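Local coordinates for protein 2-hydroxyethylphosphonate dioxygenase (Streptomyces viridochromogenes, PDB 4YAR) that catalyses the iron-dependent, oxygen-consuming cleavage of 2-hydroxyethylphosphonate to hydroxymethylphosphonate and formate during biosynthesis of the antibiotic and herbicide phosphinothricin tripeptide, at residues 294-305 / 323-331; 123-134 / 174-185. The protein carries 1 engineered substitution. All coordinates share one frame; numbering follows the deposited sequence. Where two conformers were deposited one is given.

Contact 1 (294-305 / 323-331). With NA (sodium ion), chain L.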
# COMPACT_ATOMS: atom_id res chain seq x y z
N ASP A 294 -14.08 10.67 7.01
CA ASP A 294 -15.08 11.19 6.07
C ASP A 294 -16.06 10.14 5.56
O ASP A 294 -15.73 8.96 5.47
CB ASP A 294 -14.36 11.87 4.94
CG ASP A 294 -13.53 13.00 5.44
OD1 ASP A 294 -14.07 13.72 6.31
OD2 ASP A 294 -12.34 13.14 5.06
N ASP A 295 -17.31 10.57 5.34
CA ASP A 295 -18.32 9.71 4.72
C ASP A 295 -17.69 9.31 3.40
O ASP A 295 -16.92 10.07 2.83
CB ASP A 295 -19.70 10.41 4.55
CG ASP A 295 -19.67 11.66 3.58
OD1 ASP A 295 -18.58 12.13 3.17
OD2 ASP A 295 -20.77 12.19 3.22
N GLN A 296 -17.99 8.13 2.92
CA GLN A 296 -17.34 7.65 1.71
C GLN A 296 -18.17 8.04 0.46
O GLN A 296 -19.36 8.29 0.59
CB GLN A 296 -17.18 6.17 1.86
CG GLN A 296 -15.83 5.77 2.44
CD GLN A 296 -14.67 6.01 1.49
OE1 GLN A 296 -14.55 7.09 0.89
NE2 GLN A 296 -13.82 5.01 1.32
N HIS A 297 -17.57 8.18 -0.73
CA HIS A 297 -18.39 8.44 -1.94
C HIS A 297 -17.88 7.71 -3.19
O HIS A 297 -16.85 8.10 -3.75
CB HIS A 297 -18.45 9.95 -2.21
CG HIS A 297 -19.68 10.40 -2.94
ND1 HIS A 297 -19.67 10.77 -4.27
CD2 HIS A 297 -20.97 10.56 -2.53
CE1 HIS A 297 -20.89 11.12 -4.64
NE2 HIS A 297 -21.69 11.00 -3.60
N ASP A 298 -18.61 6.69 -3.65
CA ASP A 298 -18.08 5.71 -4.64
C ASP A 298 -17.93 6.21 -6.09
O ASP A 298 -17.42 5.47 -6.95
CB ASP A 298 -18.83 4.34 -4.58
CG ASP A 298 -20.10 4.30 -5.44
OD1 ASP A 298 -20.70 5.35 -5.72
OD2 ASP A 298 -20.51 3.18 -5.83
N GLY A 299 -18.34 7.45 -6.36
CA GLY A 299 -17.94 8.13 -7.59
C GLY A 299 -16.43 8.23 -7.70
O GLY A 299 -15.68 7.86 -6.79
N VAL A 300 -15.97 8.71 -8.85
CA VAL A 300 -14.54 9.02 -9.02
C VAL A 300 -14.35 10.55 -8.89
O VAL A 300 -13.22 11.02 -8.79
CB VAL A 300 -13.96 8.41 -10.33
CG1 VAL A 300 -14.11 6.88 -10.34
CG2 VAL A 300 -14.61 9.01 -11.59
N GLY A 301 -15.45 11.29 -8.84
CA GLY A 301 -15.44 12.75 -8.65
C GLY A 301 -14.63 13.29 -7.49
O GLY A 301 -13.93 14.28 -7.65
N LYS A 302 -14.68 12.64 -6.31
CA LYS A 302 -14.03 13.19 -5.13
C LYS A 302 -12.53 13.15 -5.30
O LYS A 302 -11.87 14.05 -4.86
CB LYS A 302 -14.43 12.46 -3.82
CG LYS A 302 -14.31 13.27 -2.50
CD LYS A 302 -14.23 12.30 -1.29
CE LYS A 302 -14.37 12.89 0.14
NZ LYS A 302 -14.60 11.87 1.27
N THR A 303 -11.95 12.11 -5.89
CA THR A 303 -10.48 12.07 -5.87
C THR A 303 -9.89 12.63 -7.17
O THR A 303 -8.65 12.95 -7.26
CB THR A 303 -9.96 10.65 -5.71
OG1 THR A 303 -10.48 9.86 -6.78
CG2 THR A 303 -10.43 10.08 -4.45
N TRP A 304 -10.72 12.68 -8.17
CA TRP A 304 -10.29 13.14 -9.50
C TRP A 304 -9.36 14.35 -9.42
O TRP A 304 -9.71 15.38 -8.84
CB TRP A 304 -11.48 13.54 -10.29
CG TRP A 304 -11.25 13.71 -11.79
CD1 TRP A 304 -10.92 14.86 -12.46
CD2 TRP A 304 -11.32 12.68 -12.77
NE1 TRP A 304 -10.84 14.60 -13.82
CE2 TRP A 304 -11.05 13.26 -14.02
CE3 TRP A 304 -11.57 11.29 -12.70
CZ2 TRP A 304 -11.07 12.53 -15.20
CZ3 TRP A 304 -11.58 10.57 -13.87
CH2 TRP A 304 -11.33 11.19 -15.11
N THR A 305 -8.22 14.28 -10.10
CA THR A 305 -7.24 15.38 -10.07
C THR A 305 -6.87 15.75 -11.52
O THR A 305 -6.37 14.91 -12.29
CB THR A 305 -6.00 14.99 -9.31
OG1 THR A 305 -6.36 14.70 -7.96
CG2 THR A 305 -4.93 16.04 -9.30
N ALA A 323 4.66 17.96 -8.08
CA ALA A 323 3.27 18.25 -8.21
C ALA A 323 2.49 16.97 -7.81
O ALA A 323 2.98 15.85 -8.01
CB ALA A 323 2.96 18.58 -9.66
N SER A 324 1.30 17.18 -7.28
CA SER A 324 0.48 16.08 -6.78
C SER A 324 -0.32 15.36 -7.78
O SER A 324 -0.95 15.95 -8.63
CB SER A 324 -0.50 16.61 -5.71
OG SER A 324 0.19 17.34 -4.68
N MET A 325 -0.33 14.03 -7.66
CA MET A 325 -1.33 13.22 -8.33
C MET A 325 -2.48 13.06 -7.38
O MET A 325 -2.45 13.60 -6.24
CB MET A 325 -0.83 11.82 -8.71
CG MET A 325 0.36 11.83 -9.55
SD MET A 325 0.67 10.12 -10.05
CE MET A 325 2.27 10.45 -10.89
N ALA A 326 -3.57 12.48 -7.87
CA ALA A 326 -4.71 12.19 -7.03
C ALA A 326 -4.37 11.45 -5.71
O ALA A 326 -3.49 10.58 -5.67
CB ALA A 326 -5.73 11.46 -7.82
N SER A 327 -5.15 11.75 -4.66
CA SER A 327 -5.01 11.09 -3.35
C SER A 327 -6.39 10.90 -2.71
O SER A 327 -7.38 11.51 -3.13
CB SER A 327 -4.12 11.87 -2.38
OG SER A 327 -4.62 13.16 -2.12
N ALA A 328 -6.42 10.08 -1.67
CA ALA A 328 -7.65 9.80 -0.98
C ALA A 328 -7.33 9.63 0.48
O ALA A 328 -6.51 8.82 0.81
CB ALA A 328 -8.27 8.55 -1.54
N ALA A 329 -7.93 10.44 1.36
CA ALA A 329 -7.69 10.27 2.83
C ALA A 329 -8.12 8.94 3.41
O ALA A 329 -7.57 8.52 4.42
CB ALA A 329 -8.33 11.42 3.61
N HIS A 330 -8.99 8.20 2.71
CA HIS A 330 -9.31 6.82 3.11
C HIS A 330 -8.29 5.84 2.69
O HIS A 330 -8.45 4.67 3.07
CB HIS A 330 -10.63 6.36 2.47
CG HIS A 330 -11.76 7.29 2.73
ND1 HIS A 330 -11.90 8.46 2.00
CD2 HIS A 330 -12.83 7.24 3.57
CE1 HIS A 330 -12.92 9.14 2.44
NE2 HIS A 330 -13.55 8.40 3.35
N LEU A 331 -7.25 6.28 1.94
CA LEU A 331 -6.24 5.37 1.45
C LEU A 331 -4.90 6.06 1.73
O LEU A 331 -4.16 6.41 0.79
CB LEU A 331 -6.40 5.06 -0.06
CG LEU A 331 -7.64 4.22 -0.39
CD1 LEU A 331 -7.98 4.26 -1.87
CD2 LEU A 331 -7.49 2.80 0.14
NA NA L . -13.00 8.36 -0.12
O HOH W 1 -11.45 6.37 -0.85
O HOH W 2 -7.28 13.60 -4.97
O HOH W 3 -14.35 9.84 -0.09
O HOH W 4 -11.79 7.59 -0.14
O HOH W 5 -10.91 9.79 0.50

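Contact 2 (123-134 / 174-185). Engineered in segment 174-185: His176 (natural residue Glu). With CD (cadmium ion), chain B; CD (cadmium ion), chain E.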
# COMPACT_ATOMS: atom_id res chain seq x y z
N PRO A 123 -15.43 0.45 -24.52
CA PRO A 123 -14.45 -0.48 -24.04
C PRO A 123 -15.06 -1.46 -23.00
O PRO A 123 -15.55 -1.05 -21.98
CB PRO A 123 -13.39 0.41 -23.36
CG PRO A 123 -14.12 1.65 -22.96
CD PRO A 123 -15.22 1.81 -24.00
N ALA A 124 -14.95 -2.75 -23.27
CA ALA A 124 -15.59 -3.77 -22.47
C ALA A 124 -14.93 -3.71 -21.10
O ALA A 124 -13.72 -3.48 -21.00
CB ALA A 124 -15.44 -5.15 -23.12
N LEU A 125 -15.74 -3.88 -20.06
CA LEU A 125 -15.22 -3.78 -18.68
C LEU A 125 -14.41 -4.98 -18.23
O LEU A 125 -14.62 -6.09 -18.71
CB LEU A 125 -16.40 -3.58 -17.71
CG LEU A 125 -17.13 -2.24 -17.82
CD1 LEU A 125 -18.46 -2.40 -17.09
CD2 LEU A 125 -16.37 -1.08 -17.23
N ASN A 126 -13.46 -4.78 -17.30
CA ASN A 126 -12.88 -5.91 -16.58
C ASN A 126 -13.76 -6.29 -15.38
O ASN A 126 -14.83 -5.70 -15.17
CB ASN A 126 -11.43 -5.60 -16.16
CG ASN A 126 -11.32 -4.53 -15.09
OD1 ASN A 126 -12.28 -4.20 -14.41
ND2 ASN A 126 -10.09 -3.98 -14.93
N ASN A 127 -13.30 -7.23 -14.57
CA ASN A 127 -14.03 -7.67 -13.36
C ASN A 127 -13.82 -6.82 -12.10
O ASN A 127 -14.57 -6.95 -11.14
CB ASN A 127 -13.62 -9.10 -13.00
CG ASN A 127 -13.88 -10.09 -14.13
OD1 ASN A 127 -13.09 -11.03 -14.34
ND2 ASN A 127 -14.98 -9.89 -14.87
N GLY A 128 -12.81 -5.97 -12.06
CA GLY A 128 -12.51 -5.24 -10.79
C GLY A 128 -11.55 -6.07 -9.93
O GLY A 128 -11.38 -7.24 -10.18
N HIS A 129 -10.93 -5.49 -8.92
CA HIS A 129 -10.00 -6.19 -8.07
C HIS A 129 -10.02 -5.52 -6.70
O HIS A 129 -10.46 -4.39 -6.56
CB HIS A 129 -8.60 -6.23 -8.68
CG HIS A 129 -8.14 -4.96 -9.29
ND1 HIS A 129 -7.79 -3.87 -8.55
CD2 HIS A 129 -7.89 -4.63 -10.59
CE1 HIS A 129 -7.42 -2.89 -9.35
NE2 HIS A 129 -7.48 -3.33 -10.60
N LEU A 130 -9.60 -6.22 -5.69
CA LEU A 130 -9.66 -5.70 -4.33
C LEU A 130 -8.82 -4.45 -4.18
O LEU A 130 -9.24 -3.48 -3.55
CB LEU A 130 -9.11 -6.72 -3.38
CG LEU A 130 -9.04 -6.35 -1.89
CD1 LEU A 130 -10.41 -5.93 -1.38
CD2 LEU A 130 -8.45 -7.53 -1.15
N GLU A 131 -7.63 -4.48 -4.77
CA GLU A 131 -6.70 -3.37 -4.62
C GLU A 131 -7.22 -2.05 -5.17
O GLU A 131 -7.73 -1.95 -6.33
CB GLU A 131 -5.36 -3.72 -5.22
CG GLU A 131 -4.65 -4.82 -4.48
CD GLU A 131 -5.22 -6.22 -4.69
OE1 GLU A 131 -5.95 -6.44 -5.68
OE2 GLU A 131 -4.93 -7.05 -3.82
N PRO A 132 -6.98 -0.98 -4.38
CA PRO A 132 -7.24 0.37 -4.89
C PRO A 132 -6.05 0.74 -5.80
O PRO A 132 -5.00 0.11 -5.72
CB PRO A 132 -7.23 1.19 -3.61
CG PRO A 132 -6.33 0.48 -2.68
CD PRO A 132 -6.28 -0.97 -3.09
N ALA A 133 -6.22 1.68 -6.71
CA ALA A 133 -5.11 2.10 -7.58
C ALA A 133 -5.13 3.60 -7.86
O ALA A 133 -6.19 4.20 -7.94
CB ALA A 133 -5.13 1.34 -8.88
N ILE A 134 -3.94 4.18 -8.07
CA ILE A 134 -3.85 5.50 -8.69
C ILE A 134 -3.64 5.20 -10.18
O ILE A 134 -2.84 4.34 -10.54
CB ILE A 134 -2.67 6.39 -8.11
CG1 ILE A 134 -2.95 6.93 -6.68
CG2 ILE A 134 -2.36 7.59 -9.00
CD1 ILE A 134 -1.73 7.52 -5.95
N TYR A 174 -6.60 9.86 -11.12
CA TYR A 174 -7.62 9.58 -10.15
C TYR A 174 -7.35 8.28 -9.38
O TYR A 174 -6.58 7.39 -9.83
CB TYR A 174 -9.02 9.52 -10.81
CG TYR A 174 -9.30 8.22 -11.54
CD1 TYR A 174 -8.66 7.85 -12.72
CD2 TYR A 174 -10.27 7.33 -11.02
CE1 TYR A 174 -8.93 6.65 -13.34
CE2 TYR A 174 -10.56 6.15 -11.65
CZ TYR A 174 -9.92 5.81 -12.82
OH TYR A 174 -10.22 4.58 -13.38
N VAL A 175 -8.10 8.12 -8.29
CA VAL A 175 -8.04 6.92 -7.50
C VAL A 175 -9.28 6.13 -7.76
O VAL A 175 -10.40 6.61 -7.54
CB VAL A 175 -7.97 7.17 -6.02
CG1 VAL A 175 -8.00 5.81 -5.31
CG2 VAL A 175 -6.72 7.94 -5.71
N HIS A 176 -9.00 4.88 -8.12
CA HIS A 176 -9.98 3.91 -8.47
C HIS A 176 -10.36 3.24 -7.16
O HIS A 176 -9.51 2.86 -6.31
CB HIS A 176 -9.40 2.95 -9.53
CG HIS A 176 -10.37 1.95 -10.04
ND1 HIS A 176 -11.61 2.29 -10.54
CD2 HIS A 176 -10.29 0.60 -10.12
CE1 HIS A 176 -12.25 1.20 -10.90
NE2 HIS A 176 -11.46 0.16 -10.69
N PRO A 177 -11.67 3.16 -6.92
CA PRO A 177 -12.00 2.48 -5.70
C PRO A 177 -11.85 0.95 -5.82
O PRO A 177 -11.90 0.42 -6.90
CB PRO A 177 -13.46 2.86 -5.48
CG PRO A 177 -14.02 3.21 -6.82
CD PRO A 177 -12.87 3.63 -7.67
N SER A 178 -11.65 0.30 -4.69
CA SER A 178 -11.63 -1.15 -4.59
C SER A 178 -12.87 -1.78 -5.25
O SER A 178 -13.95 -1.27 -5.12
CB SER A 178 -11.57 -1.52 -3.12
OG SER A 178 -12.18 -2.76 -2.89
N TYR A 179 -12.64 -2.81 -6.05
CA TYR A 179 -13.64 -3.63 -6.68
C TYR A 179 -14.42 -3.05 -7.85
O TYR A 179 -15.09 -3.79 -8.52
CB TYR A 179 -14.57 -4.31 -5.65
CG TYR A 179 -13.94 -5.51 -4.96
CD1 TYR A 179 -13.25 -6.49 -5.70
CD2 TYR A 179 -14.09 -5.70 -3.59
CE1 TYR A 179 -12.69 -7.60 -5.08
CE2 TYR A 179 -13.55 -6.80 -2.95
CZ TYR A 179 -12.86 -7.75 -3.69
OH TYR A 179 -12.31 -8.81 -3.06
N CYS A 180 -14.24 -1.76 -8.14
CA CYS A 180 -14.95 -1.11 -9.25
C CYS A 180 -14.43 -1.68 -10.57
O CYS A 180 -13.22 -1.63 -10.82
CB CYS A 180 -14.74 0.41 -9.22
SG CYS A 180 -15.96 1.36 -10.18
N PRO A 181 -15.31 -2.23 -11.40
CA PRO A 181 -14.84 -2.66 -12.73
C PRO A 181 -14.48 -1.43 -13.56
O PRO A 181 -15.13 -0.39 -13.42
CB PRO A 181 -16.06 -3.32 -13.34
CG PRO A 181 -16.86 -3.77 -12.17
CD PRO A 181 -16.69 -2.68 -11.17
N HIS A 182 -13.47 -1.55 -14.41
CA HIS A 182 -12.99 -0.37 -15.13
C HIS A 182 -12.43 -0.77 -16.47
O HIS A 182 -12.05 -1.95 -16.70
CB HIS A 182 -11.95 0.42 -14.30
CG HIS A 182 -10.95 -0.44 -13.63
ND1 HIS A 182 -11.28 -1.26 -12.57
CD2 HIS A 182 -9.62 -0.61 -13.84
CE1 HIS A 182 -10.19 -1.89 -12.16
NE2 HIS A 182 -9.18 -1.51 -12.93
N SER A 183 -12.44 0.18 -17.40
CA SER A 183 -11.72 -0.01 -18.66
C SER A 183 -11.51 1.31 -19.31
O SER A 183 -12.05 2.33 -18.85
CB SER A 183 -12.49 -0.92 -19.64
OG SER A 183 -13.80 -0.40 -19.85
N TYR A 184 -10.75 1.32 -20.41
CA TYR A 184 -10.39 2.58 -21.06
C TYR A 184 -10.40 2.43 -22.58
O TYR A 184 -10.05 1.36 -23.05
CB TYR A 184 -8.94 2.96 -20.63
CG TYR A 184 -8.80 3.04 -19.13
CD1 TYR A 184 -9.17 4.18 -18.43
CD2 TYR A 184 -8.30 2.00 -18.41
CE1 TYR A 184 -9.06 4.25 -17.03
CE2 TYR A 184 -8.17 2.04 -17.02
CZ TYR A 184 -8.55 3.16 -16.34
OH TYR A 184 -8.41 3.18 -14.98
N SER A 185 -10.75 3.51 -23.31
CA SER A 185 -10.54 3.59 -24.71
C SER A 185 -9.92 4.89 -25.07
O SER A 185 -9.94 5.81 -24.23
CB SER A 185 -11.86 3.46 -25.47
OG SER A 185 -12.80 4.42 -25.04
CD CD B . -6.93 -2.28 -12.58
CD CD E . -5.82 -8.78 -5.33
O HOH W 6 -11.25 -2.75 -9.12
O HOH W 7 -4.77 -2.54 -12.34
O HOH W 8 -6.13 -0.86 -14.45
O HOH W 9 -6.01 -0.71 -11.10
O HOH W 10 -7.11 -4.32 -13.79

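Contact 1 (294-305 / 323-331)
Thr305 and Ala326 mark the close-packed end of this contact. With Thr305 OG1 beside its own backbone N (chi1 -61°), the hydroxyl faces Ala326, 3.1 Å from its CA, and donates back to Thr303 O. That carbonyl also receives a hydrogen bond from water 2 (2.7 Å from Thr303 O), which in turn accepts from Ser327 N, so one water links the two backbones. Next to it the methyl Thr303 CG2 lies 3.9 Å from Ala328 CB.

The other end is exposed and held by polar groups and an ion. Within the type I turn Ala328-Leu331, His330 points its NE2 at Asp294 O (3.1 Å, 156° at the hydrogen), with the acceptor in the ring plane. Sodium joins the same ring's ND1 (2.4 Å) to Gln296 OE1 (2.2 Å). The Gln296 amide lies almost parallel over one ring face, planes 7° apart, although this residue is poorly ordered. Lys302 NZ comes in at the ring edge, 3.4 Å from His330 CE1.

The loop 294-305 runs between helices 270-283 and 307-312. Its partner leaves strand 320-324 of the seven-stranded sheet, where Met325 packs on Phe338 and Leu403 and Ala326 N bonds Ser173 OG.

Contact 2 (123-134 / 174-185)
His182 meets Asn126 and His129 on the metal-binding face of a cupin-type beta domain. His182 NE2 binds cadmium at 2.4 Å, sharing it with His129 NE2 (2.3 Å) and four waters; both histidines are iron ligands of the enzyme. Each ring is folded back toward the opposite segment by a chi1 of 43°, and the ring planes stand at 90°. Asn126, a substrate-binding residue, steadies His182: its OD1 accepts from His182 N (2.9 Å) on one face of the amide and from Gly128 N on the other, an Asx turn, while Asn126 ND2 sits over a face of the imidazole. His182 ND1 donates to Cys180 O, which helps fix the ring's rotation. The engineered His176, Glu in the natural sequence, pairs through its backbone N with Ala133 O.

Tyr179 and Pro123 are the other two most buried residues. On the type II turn Pro177-Cys180, the Tyr179 backbone N-H donates to His129 O (2.7 Å from Tyr179 N), and its ring lays a face against Leu130 CA, a CH-pi contact. At the far end Pro123 packs on Ser185, and Pro123 O, also bonded by Arg146, accepts from Ser183 OG at 2.8 Å, the donor lying above the carbonyl plane.

The two contacts meet mainly along strand 173-176, their centres about 14 Å apart. Thr303 OG1 of contact 1 forms a weak hydrogen bond with Val175 N of contact 2, Ala326 CB lies 3.5 Å from Tyr174 CA, and Leu331 CD1 lies 3.6 Å from Pro132 CB. Contact 1 thus backs onto the outermost strand of the six-stranded sheet, while contact 2 joins that strand and the turn after it to 123-134, each segment giving one histidine to the metal. Contact 2 holds a cadmium bound by the two iron-binding histidines; the sodium of contact 1 is a separate surface site, about 8 Å from the Val175 side chain. The Thr303 side chain comes about 8 Å from that of His176 and about 14 Å from a bound cadmium.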